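Local atomic coordinates of PHD-type domain-containing protein (Chaetomium thermophilum, PDB entry 6VHF), a protein that binds zinc and, as the fungal Cfp1 subunit, is integrated into the H3K4 methyltransferase complex COMPASS, this piece being its RbBP5-interacting domain. Residues E6-L10 / E167-R171; S13-R17 / L163-E167. One frame throughout, in Å; residues are numbered along the deposited sequence.

Interaction 1: E6-L10 / E167-R171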
loop_
_atom_site.group_PDB
_atom_site.type_symbol
_atom_site.label_atom_id
_atom_site.label_comp_id
_atom_site.label_asym_id
_atom_site.label_seq_id
_atom_site.Cartn_x
_atom_site.Cartn_y
_atom_site.Cartn_z
ATOM N N GLU A 6 -17.767 -20.032 -16.911
ATOM C CA GLU A 6 -17.254 -18.754 -17.391
ATOM C C GLU A 6 -17.885 -17.584 -16.640
ATOM O O GLU A 6 -17.199 -16.597 -16.341
ATOM C CB GLU A 6 -17.469 -18.627 -18.909
ATOM C CG GLU A 6 -16.524 -19.535 -19.762
ATOM C CD GLU A 6 -16.973 -19.758 -21.220
ATOM O OE1 GLU A 6 -16.112 -20.082 -22.061
ATOM O OE2 GLU A 6 -18.180 -19.638 -21.519
ATOM N N TYR A 7 -19.190 -17.666 -16.332
ATOM C CA TYR A 7 -19.810 -16.653 -15.478
ATOM C C TYR A 7 -19.124 -16.600 -14.122
ATOM O O TYR A 7 -18.860 -15.510 -13.584
ATOM C CB TYR A 7 -21.301 -16.931 -15.274
ATOM C CG TYR A 7 -22.206 -16.600 -16.443
ATOM C CD1 TYR A 7 -22.356 -15.295 -16.876
ATOM C CD2 TYR A 7 -22.937 -17.601 -17.093
ATOM C CE1 TYR A 7 -23.188 -14.984 -17.937
ATOM C CE2 TYR A 7 -23.780 -17.300 -18.166
ATOM C CZ TYR A 7 -23.900 -15.985 -18.580
ATOM O OH TYR A 7 -24.718 -15.652 -19.638
ATOM N N ALA A 8 -18.836 -17.770 -13.552
ATOM C CA ALA A 8 -18.203 -17.804 -12.242
ATOM C C ALA A 8 -16.816 -17.163 -12.287
ATOM O O ALA A 8 -16.423 -16.456 -11.353
ATOM C CB ALA A 8 -18.133 -19.249 -11.738
ATOM N N GLU A 9 -16.068 -17.377 -13.373
ATOM C CA GLU A 9 -14.727 -16.803 -13.477
ATOM C C GLU A 9 -14.778 -15.293 -13.675
ATOM O O GLU A 9 -14.033 -14.549 -13.028
ATOM C CB GLU A 9 -13.965 -17.455 -14.627
ATOM C CG GLU A 9 -13.783 -18.955 -14.486
ATOM C CD GLU A 9 -13.071 -19.556 -15.683
ATOM O OE1 GLU A 9 -13.171 -20.783 -15.878
ATOM O OE2 GLU A 9 -12.420 -18.784 -16.416
ATOM N N LEU A 10 -15.604 -14.832 -14.617
ATOM C CA LEU A 10 -15.732 -13.403 -14.856
ATOM C C LEU A 10 -16.149 -12.682 -13.588
ATOM O O LEU A 10 -15.620 -11.608 -13.271
ATOM C CB LEU A 10 -16.743 -13.141 -15.974
ATOM C CG LEU A 10 -16.317 -13.756 -17.309
ATOM C CD1 LEU A 10 -17.471 -13.906 -18.314
ATOM C CD2 LEU A 10 -15.159 -12.965 -17.903
ATOM N N GLU A 167 -10.296 -11.414 -18.535
ATOM C CA GLU A 167 -11.730 -11.289 -18.775
ATOM C C GLU A 167 -12.021 -11.189 -20.261
ATOM O O GLU A 167 -12.896 -11.891 -20.778
ATOM C CB GLU A 167 -12.303 -10.079 -18.038
ATOM C CG GLU A 167 -12.400 -10.306 -16.567
ATOM C CD GLU A 167 -12.579 -9.032 -15.774
ATOM O OE1 GLU A 167 -12.126 -9.026 -14.621
ATOM O OE2 GLU A 167 -13.169 -8.044 -16.279
ATOM N N GLN A 168 -11.293 -10.314 -20.969
ATOM C CA GLN A 168 -11.478 -10.220 -22.411
ATOM C C GLN A 168 -11.180 -11.546 -23.102
ATOM O O GLN A 168 -11.836 -11.885 -24.096
ATOM C CB GLN A 168 -10.626 -9.095 -22.998
ATOM C CG GLN A 168 -10.482 -9.130 -24.521
ATOM C CD GLN A 168 -11.790 -8.890 -25.287
ATOM O OE1 GLN A 168 -12.878 -8.832 -24.710
ATOM N NE2 GLN A 168 -11.677 -8.767 -26.607
ATOM N N ARG A 169 -10.233 -12.331 -22.571
ATOM C CA ARG A 169 -9.922 -13.619 -23.183
ATOM C C ARG A 169 -11.063 -14.612 -22.999
ATOM O O ARG A 169 -11.421 -15.329 -23.942
ATOM C CB ARG A 169 -8.619 -14.179 -22.617
ATOM C CG ARG A 169 -7.411 -13.962 -23.533
ATOM C CD ARG A 169 -6.123 -13.991 -22.750
ATOM N NE ARG A 169 -6.187 -14.989 -21.687
ATOM C CZ ARG A 169 -5.590 -14.856 -20.505
ATOM N NH1 ARG A 169 -4.898 -13.756 -20.236
ATOM N NH2 ARG A 169 -5.704 -15.812 -19.588
ATOM N N VAL A 170 -11.650 -14.677 -21.801
ATOM C CA VAL A 170 -12.785 -15.570 -21.590
ATOM C C VAL A 170 -13.942 -15.197 -22.517
ATOM O O VAL A 170 -14.487 -16.050 -23.233
ATOM C CB VAL A 170 -13.208 -15.564 -20.115
ATOM C CG1 VAL A 170 -14.587 -16.179 -19.957
ATOM C CG2 VAL A 170 -12.178 -16.316 -19.271
ATOM N N ARG A 171 -14.316 -13.915 -22.541
ATOM C CA ARG A 171 -15.380 -13.481 -23.444
ATOM C C ARG A 171 -15.029 -13.769 -24.903
ATOM O O ARG A 171 -15.914 -14.113 -25.699
ATOM C CB ARG A 171 -15.680 -11.997 -23.261
ATOM C CG ARG A 171 -16.303 -11.618 -21.926
ATOM C CD ARG A 171 -16.722 -10.171 -21.974
ATOM N NE ARG A 171 -15.620 -9.316 -22.425
ATOM C CZ ARG A 171 -14.837 -8.607 -21.608
ATOM N NH1 ARG A 171 -15.034 -8.664 -20.293
ATOM N NH2 ARG A 171 -13.852 -7.850 -22.099
#
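L10 lays its two methyls against V170, and the two side chains run past each other in opposite directions between antiparallel helices. The CD2 methyl of L10 goes deepest: it lies 3.9 Å from CG1 of V170 and 3.8 Å from the backbone carbonyl O of E167, and it also brushes the CB and CG methylenes of E167. V170 has CG1 anti to its backbone N (chi1 165°), which turns that methyl to the facing helix and lets it meet both L10 and E6. From E6 it is the aliphatic part that touches, CG lying 3.9 Å from V170 CG1, while the carboxylate reaches the start of its own helix, where OE2 accepts a hydrogen bond from the backbone N of T3. The other valine methyl, CG2, comes within 3.8 Å of E9 OE2. No hydrogen bond crosses here; the contact is mostly methyl and methylene packing. With an alanine here in place of the leucine, V170 CG1 would probably keep only E6 of segment 6-10 against it, and the E167 methylenes would lose the methyl that lies on them. The short segments run at 165° to each other, their axes 10.4 Å apart; they belong to the start of helix 4-46 and the end of helix 141-177, the end of the long bundle away from the zinc ion.

Interaction 2: S13-R17 / L163-E167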
loop_
_atom_site.group_PDB
_atom_site.type_symbol
_atom_site.label_atom_id
_atom_site.label_comp_id
_atom_site.label_asym_id
_atom_site.label_seq_id
_atom_site.Cartn_x
_atom_site.Cartn_y
_atom_site.Cartn_z
ATOM N N SER A 13 -13.301 -12.600 -11.140
ATOM C CA SER A 13 -12.306 -11.669 -11.654
ATOM C C SER A 13 -12.700 -10.230 -11.350
ATOM O O SER A 13 -11.884 -9.441 -10.855
ATOM C CB SER A 13 -12.144 -11.870 -13.155
ATOM O OG SER A 13 -11.109 -11.039 -13.631
ATOM N N ALA A 14 -13.957 -9.878 -11.622
ATOM C CA ALA A 14 -14.405 -8.511 -11.373
ATOM C C ALA A 14 -14.388 -8.186 -9.878
ATOM O O ALA A 14 -14.084 -7.049 -9.478
ATOM C CB ALA A 14 -15.797 -8.309 -11.956
ATOM N N GLU A 15 -14.720 -9.171 -9.037
ATOM C CA GLU A 15 -14.657 -8.962 -7.596
ATOM C C GLU A 15 -13.221 -8.779 -7.128
ATOM O O GLU A 15 -12.971 -8.015 -6.196
ATOM C CB GLU A 15 -15.313 -10.134 -6.869
ATOM C CG GLU A 15 -16.826 -10.112 -6.978
ATOM C CD GLU A 15 -17.481 -11.394 -6.503
ATOM O OE1 GLU A 15 -16.761 -12.405 -6.356
ATOM O OE2 GLU A 15 -18.711 -11.378 -6.261
ATOM N N THR A 16 -12.280 -9.492 -7.748
ATOM C CA THR A 16 -10.866 -9.327 -7.436
ATOM C C THR A 16 -10.372 -7.936 -7.820
ATOM O O THR A 16 -9.654 -7.286 -7.049
ATOM C CB THR A 16 -10.062 -10.399 -8.158
ATOM O OG1 THR A 16 -10.494 -11.680 -7.697
ATOM C CG2 THR A 16 -8.591 -10.260 -7.866
ATOM N N ARG A 17 -10.729 -7.470 -9.019
ATOM C CA ARG A 17 -10.429 -6.092 -9.382
ATOM C C ARG A 17 -10.934 -5.132 -8.311
ATOM O O ARG A 17 -10.237 -4.180 -7.927
ATOM C CB ARG A 17 -11.045 -5.770 -10.746
ATOM C CG ARG A 17 -10.244 -6.350 -11.895
ATOM C CD ARG A 17 -10.693 -5.736 -13.196
ATOM N NE ARG A 17 -12.001 -6.228 -13.621
ATOM C CZ ARG A 17 -13.087 -5.475 -13.754
ATOM N NH1 ARG A 17 -13.026 -4.181 -13.496
ATOM N NH2 ARG A 17 -14.224 -6.016 -14.188
ATOM N N LEU A 163 -6.068 -8.971 -15.064
ATOM C CA LEU A 163 -7.422 -9.503 -14.907
ATOM C C LEU A 163 -8.356 -9.008 -16.004
ATOM O O LEU A 163 -9.198 -9.773 -16.496
ATOM C CB LEU A 163 -7.976 -9.158 -13.531
ATOM C CG LEU A 163 -7.191 -9.814 -12.399
ATOM C CD1 LEU A 163 -7.612 -9.234 -11.088
ATOM C CD2 LEU A 163 -7.379 -11.317 -12.412
ATOM N N LEU A 164 -8.235 -7.737 -16.403
ATOM C CA LEU A 164 -9.057 -7.259 -17.516
ATOM C C LEU A 164 -8.691 -7.978 -18.809
ATOM O O LEU A 164 -9.568 -8.319 -19.616
ATOM C CB LEU A 164 -8.908 -5.745 -17.683
ATOM C CG LEU A 164 -9.569 -4.893 -16.579
ATOM C CD1 LEU A 164 -8.960 -3.505 -16.558
ATOM C CD2 LEU A 164 -11.108 -4.812 -16.744
ATOM N N GLU A 165 -7.400 -8.231 -19.015
ATOM C CA GLU A 165 -7.005 -8.991 -20.181
ATOM C C GLU A 165 -7.598 -10.403 -20.151
ATOM O O GLU A 165 -8.164 -10.852 -21.156
ATOM C CB GLU A 165 -5.484 -8.998 -20.280
ATOM C CG GLU A 165 -4.910 -10.204 -20.981
ATOM C CD GLU A 165 -4.882 -10.082 -22.494
ATOM O OE1 GLU A 165 -4.317 -11.007 -23.128
ATOM O OE2 GLU A 165 -5.420 -9.084 -23.025
ATOM N N ALA A 166 -7.535 -11.080 -19.001
ATOM C CA ALA A 166 -8.090 -12.423 -18.898
ATOM C C ALA A 166 -9.608 -12.416 -19.090
ATOM O O ALA A 166 -10.165 -13.317 -19.735
ATOM C CB ALA A 166 -7.710 -13.028 -17.550
ATOM N N GLU A 167 -10.296 -11.414 -18.535
ATOM C CA GLU A 167 -11.730 -11.289 -18.775
ATOM C C GLU A 167 -12.021 -11.189 -20.261
ATOM O O GLU A 167 -12.896 -11.891 -20.778
ATOM C CB GLU A 167 -12.303 -10.079 -18.038
ATOM C CG GLU A 167 -12.400 -10.306 -16.567
ATOM C CD GLU A 167 -12.579 -9.032 -15.774
ATOM O OE1 GLU A 167 -12.126 -9.026 -14.621
ATOM O OE2 GLU A 167 -13.169 -8.044 -16.279
#
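S13 has OG anti to its backbone N (chi1 -176°), directed across to E167, while R17 bends at its third torsion and brings its guanidinium to the same carboxylate. The hydroxyl bond is modelled at 2.5 Å between S13 OG and E167 OE1, shorter than is usual, so its exact length is doubtful; R17 NE reaches E167 OE1 at 3.0 Å, nearly straight at 168°. The arginine bond uses the syn lone pair of OE1, which lies almost in the guanidinium plane. R17 NH2 adds a weak, bent bond to E167 OE2, the two planar groups being 52° apart. Two donors on OE1, with the weak NH2 bond to OE2, are likely to fix the rotation of this buried carboxylate. L164 lays its CD2 methyl over one face of the guanidinium, 3.5 Å from R17 NE. L163 CB touches both S13 OG and R17 CG; the leucine slides past the arginine in the opposite direction and crosses T16 at about a right angle, with L163 CD1 3.5 Å from T16 CG2. This is antiparallel helix-helix packing with a salt bridge on its flank, joining helices 4-46 and 141-177 of an all-helical domain away from the zinc site.

Overall arrangement
Interactions 1 and 2 are neighbouring layers of one antiparallel helix pair, their centres about 8 Å apart, and both join helix 4-46 to helix 141-177. Neither is a true core contact: both lie near the surface and away from the zinc site. Their chemistry differs nonetheless. Interaction 1, farther from the centre of the chain (about 28 Å against 20 Å), is mostly methyls and methylenes, with no hydrogen bond across it, whereas interaction 2 combines leucine packing with a salt bridge and a serine hydrogen bond. E167 links them: its methylenes and backbone O meet L10, while its carboxylate, with CG beside S13, serves 13-17. Buried area is similar, 273 and 304 Å².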